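Local structure of lipopolysaccharide core heptose(I) kinase WaaP (Pseudomonas aeruginosa, 6DFL) at residues F169-H172 / P176-A179; R11-R16 / E20-L25. The protein phosphorylates the first heptose of the lipopolysaccharide inner core with ATP and magnesium, and also acts as a protein tyrosine kinase that autophosphorylates. One frame throughout, in Å; residues are numbered along the deposited sequence.

In the fold
Contact 2 (11-16 with 20-25) comes first along the chain and is complete long before contact 1 (169-172 with 176-179) begins. Their centres lie 35 Å apart, the nearest atoms are about 20 Å from each other, and they share no helix or sheet. Contact 2 joins the end of helix 9-12 and the loop after it to helix 18-24, which lies against the antiparallel five-stranded sheet of the N-terminal lobe, whose strands include 48-53 and 109-115. Contact 1 belongs to the C-terminal lobe, at the small antiparallel sheet formed by strands 120-122, 169-172 and 184-186. The pair therefore samples both lobes of a protein-kinase-like fold, each through a contact between segments close in sequence.

Contact 1. Residues F169-H172 / P176-A179; sequences FLLH and PVSA
Val177 meets strand 169-172 at the side chain of Leu171 and the carbonyl of His172, and no ring of either segment takes part: the nearest side-chain atom of His172, CB, stays 6.5 Å from Val177 CG2, and the imidazole leads away to Ser185 OG, hydrogen-bonded through NE2. The contact lies in the connection between strands 169-172 and 184-186, two antiparallel neighbours of the small C-lobe sheet. As in other protein kinases, this hairpin follows the catalytic loop, which holds the probable active-site residue Asp163. The backbones stay well separated, with His172 CA 7.9 Å from Val177 CA, and no hydrogen bond crosses; the returning loop is in touch through van der Waals contact. Leu171 and Val177 reach toward each other tip to tip. CG of Leu171 lies anti to the backbone N (chi1 170°), which sends the branch toward the loop, where CD1 lies 4.0 Å from Val177 CG1. Phe182, later in the same connection, touches both side chains, while Leu123 and Phe126 of helix 123-127 pack on Leu171. The leucine is thus buried between strand, helix and loop, whereas Val177 remains partly exposed. Both valine methyls meet the leucine; CG2, beside the valine's own backbone N, lies as near to Leu171 CD1 as CG1 does and in addition comes to 3.6 Å from His172 O.

Contact 2. Residues R11-R16 / E20-L25; sequences RLWNGR and EAVEAL
Two short helices, 9-12 and 18-24, are joined by a loop near the start of the chain, and the contact closes this pair by laying the indole of Trp13 against the second helix. Trp13 is the first residue after helix 9-12 to leave helical geometry, and its CG sits beside its own backbone N (chi1 -51°), which directs the ring toward Ala21. The methyl of Ala21 makes a CH-pi contact: CB stands 3.3 Å from the centroid of the five-membered ring of Trp13 and 5° from its normal. The small side chain lets the helix backbone approach closely, with Trp13 CA 6.8 Å from Ala21 CA; the backbone N of Val22 lies over the same face, farther out toward the rim. The six-membered ring of the indole is met by two branched side chains that cross it at about a right angle. Val22 CG1 comes to 3.3 Å from Trp13 CH2, a tight approach, and Leu25 CD1 comes to the edge, in the ring plane, 3.6 Å from Trp13 CZ2. Arg16 adds a cover nearer the solvent. Its chain bends at chi3 and brings one guanidinium face over Ala21 CB, with Arg16 NH1 3.8 Å from Ala21 CA, while Ala24 CB lies at the guanidinium edge. No hydrogen bond joins the two segments, so apolar and CH-pi packing does the holding. Beyond it, Phe9 of helix 9-12 meets the indole with ring planes at about 55°. The pair rests on the five-stranded N-lobe sheet: Val22 of helix 18-24 touches Phe111 and Val113 of strand 109-115, Trp13 also meets Phe111, and Leu25, just past the helix, reaches Val50 of strand 48-53.

Contact 1. Residues F169-H172 / P176-A179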
ATOM      1  N   PHE A 169      -1.760  -5.567  -3.653  1.00 62.91           N
ATOM      2  CA  PHE A 169      -0.762  -5.843  -2.627  1.00 69.37           C
ATOM      3  C   PHE A 169      -1.062  -7.212  -2.038  1.00 69.61           C
ATOM      4  O   PHE A 169      -2.176  -7.447  -1.557  1.00 73.19           O
ATOM      5  CB  PHE A 169      -0.768  -4.759  -1.547  1.00 59.66           C
ATOM      6  CG  PHE A 169      -0.274  -3.448  -2.036  1.00 64.43           C
ATOM      7  CD1 PHE A 169       1.071  -3.094  -1.874  1.00 65.60           C
ATOM      8  CD2 PHE A 169      -1.124  -2.570  -2.683  1.00 60.34           C
ATOM      9  CE1 PHE A 169       1.540  -1.910  -2.345  1.00 54.66           C
ATOM     10  CE2 PHE A 169      -0.650  -1.363  -3.165  1.00 59.52           C
ATOM     11  CZ  PHE A 169       0.688  -1.040  -2.989  1.00 66.52           C
ATOM     12  N   LEU A 170      -0.082  -8.108  -2.089  1.00 67.54           N
ATOM     13  CA  LEU A 170      -0.255  -9.469  -1.615  1.00 65.31           C
ATOM     14  C   LEU A 170       0.306  -9.597  -0.206  1.00 76.33           C
ATOM     15  O   LEU A 170       1.471  -9.257   0.053  1.00 77.50           O
ATOM     16  CB  LEU A 170       0.415 -10.449  -2.569  1.00 69.76           C
ATOM     17  CG  LEU A 170      -0.273 -10.492  -3.947  1.00 74.09           C
ATOM     18  CD1 LEU A 170       0.079 -11.756  -4.702  1.00 69.47           C
ATOM     19  CD2 LEU A 170      -1.790 -10.324  -3.825  1.00 64.15           C
ATOM     20  N   LEU A 171      -0.537 -10.048   0.711  1.00 77.48           N
ATOM     21  CA  LEU A 171      -0.081 -10.481   2.019  1.00 75.75           C
ATOM     22  C   LEU A 171       0.322 -11.947   1.931  1.00 81.42           C
ATOM     23  O   LEU A 171      -0.403 -12.768   1.353  1.00 80.65           O
ATOM     24  CB  LEU A 171      -1.186 -10.275   3.048  1.00 72.12           C
ATOM     25  CG  LEU A 171      -0.934 -10.901   4.402  1.00 78.88           C
ATOM     26  CD1 LEU A 171       0.120 -10.111   5.203  1.00 80.70           C
ATOM     27  CD2 LEU A 171      -2.245 -10.941   5.135  1.00 79.15           C
ATOM     28  N   HIS A 172       1.483 -12.281   2.482  1.00 82.10           N
ATOM     29  CA  HIS A 172       2.029 -13.622   2.313  1.00 86.96           C
ATOM     30  C   HIS A 172       1.537 -14.536   3.427  1.00 86.99           C
ATOM     31  O   HIS A 172       1.759 -14.255   4.606  1.00 87.36           O
ATOM     32  CB  HIS A 172       3.549 -13.579   2.267  1.00 83.47           C
ATOM     33  CG  HIS A 172       4.082 -13.172   0.932  1.00 87.14           C
ATOM     34  ND1 HIS A 172       4.286 -14.073  -0.089  1.00 84.70           N
ATOM     35  CD2 HIS A 172       4.415 -11.957   0.436  1.00 83.96           C
ATOM     36  CE1 HIS A 172       4.742 -13.435  -1.151  1.00 86.36           C
ATOM     37  NE2 HIS A 172       4.834 -12.151  -0.857  1.00 82.76           N
ATOM     38  N   PRO A 176       2.081 -17.842   9.610  1.00102.75           N
ATOM     39  CA  PRO A 176       1.039 -17.097  10.320  1.00101.12           C
ATOM     40  C   PRO A 176       1.371 -15.613  10.343  1.00 97.51           C
ATOM     41  O   PRO A 176       2.530 -15.215  10.481  1.00 95.80           O
ATOM     42  CB  PRO A 176       1.041 -17.705  11.725  1.00100.19           C
ATOM     43  CG  PRO A 176       2.357 -18.372  11.847  1.00102.53           C
ATOM     44  CD  PRO A 176       2.727 -18.842  10.479  1.00100.79           C
ATOM     45  N   VAL A 177       0.335 -14.801  10.191  1.00 94.70           N
ATOM     46  CA  VAL A 177       0.471 -13.360  10.064  1.00 93.38           C
ATOM     47  C   VAL A 177       0.194 -12.717  11.417  1.00 93.89           C
ATOM     48  O   VAL A 177      -0.840 -12.990  12.038  1.00 91.19           O
ATOM     49  CB  VAL A 177      -0.479 -12.822   8.982  1.00 89.88           C
ATOM     50  CG1 VAL A 177      -0.495 -11.312   8.989  1.00 88.58           C
ATOM     51  CG2 VAL A 177      -0.065 -13.348   7.619  1.00 86.40           C
ATOM     52  N   SER A 178       1.116 -11.863  11.874  1.00 91.90           N
ATOM     53  CA  SER A 178       0.929 -11.063  13.077  1.00 89.84           C
ATOM     54  C   SER A 178       1.429  -9.652  12.808  1.00 92.56           C
ATOM     55  O   SER A 178       2.037  -9.378  11.772  1.00 93.59           O
ATOM     56  CB  SER A 178       1.686 -11.637  14.269  1.00 92.63           C
ATOM     57  OG  SER A 178       2.956 -11.004  14.369  1.00 93.65           O
ATOM     58  N   ALA A 179       1.209  -8.757  13.780  1.00 89.54           N
ATOM     59  CA  ALA A 179       1.646  -7.374  13.610  1.00 87.73           C
ATOM     60  C   ALA A 179       3.164  -7.258  13.581  1.00 91.56           C
ATOM     61  O   ALA A 179       3.705  -6.257  13.090  1.00 90.10           O
ATOM     62  CB  ALA A 179       1.074  -6.495  14.721  1.00 85.57           C
TER

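Contact 2. Residues R11-R16 / E20-L25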
ATOM      1  N   ARG A  11      16.703 -22.839 -20.437  1.00108.17           N
ATOM      2  CA  ARG A  11      16.914 -24.127 -21.088  1.00110.02           C
ATOM      3  C   ARG A  11      15.703 -24.513 -21.930  1.00110.83           C
ATOM      4  O   ARG A  11      15.847 -24.871 -23.106  1.00111.16           O
ATOM      5  CB  ARG A  11      17.232 -25.209 -20.050  1.00110.96           C
ATOM      6  CG  ARG A  11      16.163 -25.434 -18.988  1.00114.93           C
ATOM      7  CD  ARG A  11      16.353 -26.763 -18.265  1.00116.83           C
ATOM      8  NE  ARG A  11      15.075 -27.344 -17.856  1.00120.59           N
ATOM      9  CZ  ARG A  11      14.476 -27.092 -16.696  1.00118.99           C
ATOM     10  NH1 ARG A  11      15.048 -26.267 -15.826  1.00119.65           N
ATOM     11  NH2 ARG A  11      13.306 -27.665 -16.409  1.00119.60           N
ATOM     12  N   LEU A  12      14.494 -24.402 -21.355  1.00108.16           N
ATOM     13  CA  LEU A  12      13.279 -24.843 -22.036  1.00105.42           C
ATOM     14  C   LEU A  12      13.183 -24.296 -23.449  1.00106.61           C
ATOM     15  O   LEU A  12      12.637 -24.961 -24.335  1.00111.47           O
ATOM     16  CB  LEU A  12      12.035 -24.427 -21.244  1.00105.64           C
ATOM     17  CG  LEU A  12      11.347 -25.487 -20.376  1.00106.70           C
ATOM     18  CD1 LEU A  12      12.253 -25.919 -19.231  1.00108.56           C
ATOM     19  CD2 LEU A  12       9.996 -25.001 -19.846  1.00100.85           C
ATOM     20  N   TRP A  13      13.702 -23.097 -23.685  1.00106.34           N
ATOM     21  CA  TRP A  13      13.644 -22.525 -25.024  1.00108.69           C
ATOM     22  C   TRP A  13      15.045 -22.314 -25.574  1.00113.42           C
ATOM     23  O   TRP A  13      15.356 -21.239 -26.101  1.00114.46           O
ATOM     24  CB  TRP A  13      12.888 -21.198 -25.013  1.00103.80           C
ATOM     25  CG  TRP A  13      11.570 -21.263 -24.341  1.00101.19           C
ATOM     26  CD1 TRP A  13      10.835 -22.380 -24.071  1.00102.81           C
ATOM     27  CD2 TRP A  13      10.819 -20.160 -23.843  1.00 98.86           C
ATOM     28  NE1 TRP A  13       9.668 -22.037 -23.435  1.00101.61           N
ATOM     29  CE2 TRP A  13       9.635 -20.678 -23.285  1.00 99.80           C
ATOM     30  CE3 TRP A  13      11.032 -18.781 -23.816  1.00 95.09           C
ATOM     31  CZ2 TRP A  13       8.667 -19.867 -22.716  1.00 96.12           C
ATOM     32  CZ3 TRP A  13      10.075 -17.981 -23.250  1.00 92.64           C
ATOM     33  CH2 TRP A  13       8.908 -18.525 -22.702  1.00 94.40           C
ATOM     34  N   ASN A  14      15.899 -23.329 -25.447  1.00115.79           N
ATOM     35  CA  ASN A  14      17.296 -23.181 -25.833  1.00119.34           C
ATOM     36  C   ASN A  14      17.409 -22.943 -27.333  1.00117.70           C
ATOM     37  O   ASN A  14      17.652 -21.813 -27.775  1.00120.08           O
ATOM     38  CB  ASN A  14      18.103 -24.411 -25.424  1.00119.91           C
ATOM     39  CG  ASN A  14      19.589 -24.189 -25.551  1.00122.09           C
ATOM     40  OD1 ASN A  14      20.092 -23.108 -25.243  1.00123.69           O
ATOM     41  ND2 ASN A  14      20.303 -25.207 -26.018  1.00125.60           N
ATOM     42  N   GLY A  15      17.228 -23.993 -28.123  1.00116.24           N
ATOM     43  CA  GLY A  15      17.267 -23.840 -29.563  1.00114.85           C
ATOM     44  C   GLY A  15      15.903 -23.511 -30.126  1.00114.75           C
ATOM     45  O   GLY A  15      15.516 -24.023 -31.183  1.00114.97           O
ATOM     46  N   ARG A  16      15.157 -22.663 -29.423  1.00112.03           N
ATOM     47  CA  ARG A  16      13.788 -22.346 -29.794  1.00105.11           C
ATOM     48  C   ARG A  16      13.631 -20.840 -29.909  1.00102.27           C
ATOM     49  O   ARG A  16      14.259 -20.085 -29.157  1.00101.22           O
ATOM     50  CB  ARG A  16      12.798 -22.900 -28.767  1.00103.81           C
ATOM     51  CG  ARG A  16      12.917 -24.396 -28.510  1.00105.73           C
ATOM     52  CD  ARG A  16      11.673 -24.913 -27.804  1.00102.61           C
ATOM     53  NE  ARG A  16      10.476 -24.405 -28.468  1.00104.28           N
ATOM     54  CZ  ARG A  16       9.226 -24.675 -28.100  1.00103.98           C
ATOM     55  NH1 ARG A  16       8.213 -24.143 -28.773  1.00 93.53           N
ATOM     56  NH2 ARG A  16       8.986 -25.467 -27.059  1.00103.49           N
ATOM     57  N   GLU A  20       7.885 -17.707 -30.247  1.00 94.03           N
ATOM     58  CA  GLU A  20       7.018 -18.841 -30.532  1.00 93.75           C
ATOM     59  C   GLU A  20       6.678 -19.595 -29.255  1.00 91.98           C
ATOM     60  O   GLU A  20       5.512 -19.909 -29.007  1.00 94.77           O
ATOM     61  CB  GLU A  20       7.689 -19.770 -31.543  1.00 96.60           C
ATOM     62  CG  GLU A  20       8.029 -19.103 -32.872  1.00100.67           C
ATOM     63  CD  GLU A  20       8.873 -19.995 -33.769  1.00110.68           C
ATOM     64  OE1 GLU A  20       9.554 -20.898 -33.233  1.00107.05           O
ATOM     65  OE2 GLU A  20       8.851 -19.801 -35.007  1.00112.86           O
ATOM     66  N   ALA A  21       7.677 -19.849 -28.408  1.00 90.31           N
ATOM     67  CA  ALA A  21       7.457 -20.704 -27.246  1.00 92.32           C
ATOM     68  C   ALA A  21       6.466 -20.098 -26.251  1.00 95.77           C
ATOM     69  O   ALA A  21       5.707 -20.841 -25.618  1.00 95.98           O
ATOM     70  CB  ALA A  21       8.785 -21.013 -26.561  1.00 94.71           C
ATOM     71  N   VAL A  22       6.463 -18.770 -26.062  1.00 94.04           N
ATOM     72  CA  VAL A  22       5.488 -18.215 -25.122  1.00 93.36           C
ATOM     73  C   VAL A  22       4.088 -18.454 -25.626  1.00 90.59           C
ATOM     74  O   VAL A  22       3.177 -18.726 -24.839  1.00 93.78           O
ATOM     75  CB  VAL A  22       5.686 -16.714 -24.846  1.00 86.51           C
ATOM     76  CG1 VAL A  22       6.407 -16.532 -23.546  1.00 84.13           C
ATOM     77  CG2 VAL A  22       6.339 -15.992 -26.005  1.00 85.44           C
ATOM     78  N   GLU A  23       3.891 -18.328 -26.944  1.00 90.61           N
ATOM     79  CA  GLU A  23       2.597 -18.574 -27.559  1.00 93.14           C
ATOM     80  C   GLU A  23       2.196 -20.042 -27.482  1.00 96.28           C
ATOM     81  O   GLU A  23       1.024 -20.368 -27.693  1.00 98.41           O
ATOM     82  CB  GLU A  23       2.628 -18.118 -29.017  1.00 91.21           C
ATOM     83  CG  GLU A  23       2.960 -16.659 -29.208  1.00 91.77           C
ATOM     84  CD  GLU A  23       1.723 -15.788 -29.252  1.00 90.71           C
ATOM     85  OE1 GLU A  23       1.810 -14.652 -29.767  1.00 90.14           O
ATOM     86  OE2 GLU A  23       0.660 -16.239 -28.780  1.00 90.86           O
ATOM     87  N   ALA A  24       3.143 -20.931 -27.198  1.00 97.11           N
ATOM     88  CA  ALA A  24       2.864 -22.354 -27.081  1.00 97.62           C
ATOM     89  C   ALA A  24       2.626 -22.797 -25.645  1.00100.66           C
ATOM     90  O   ALA A  24       2.188 -23.932 -25.431  1.00102.64           O
ATOM     91  CB  ALA A  24       4.011 -23.172 -27.687  1.00 94.10           C
ATOM     92  N   LEU A  25       2.912 -21.944 -24.663  1.00 99.17           N
ATOM     93  CA  LEU A  25       2.617 -22.268 -23.276  1.00 95.52           C
ATOM     94  C   LEU A  25       1.113 -22.361 -23.069  1.00 98.12           C
ATOM     95  O   LEU A  25       0.328 -21.673 -23.732  1.00 96.22           O
ATOM     96  CB  LEU A  25       3.203 -21.216 -22.346  1.00 95.62           C
ATOM     97  CG  LEU A  25       4.718 -21.249 -22.201  1.00 95.98           C
ATOM     98  CD1 LEU A  25       5.187 -19.911 -21.673  1.00 96.28           C
ATOM     99  CD2 LEU A  25       5.136 -22.377 -21.271  1.00 94.14           C
TER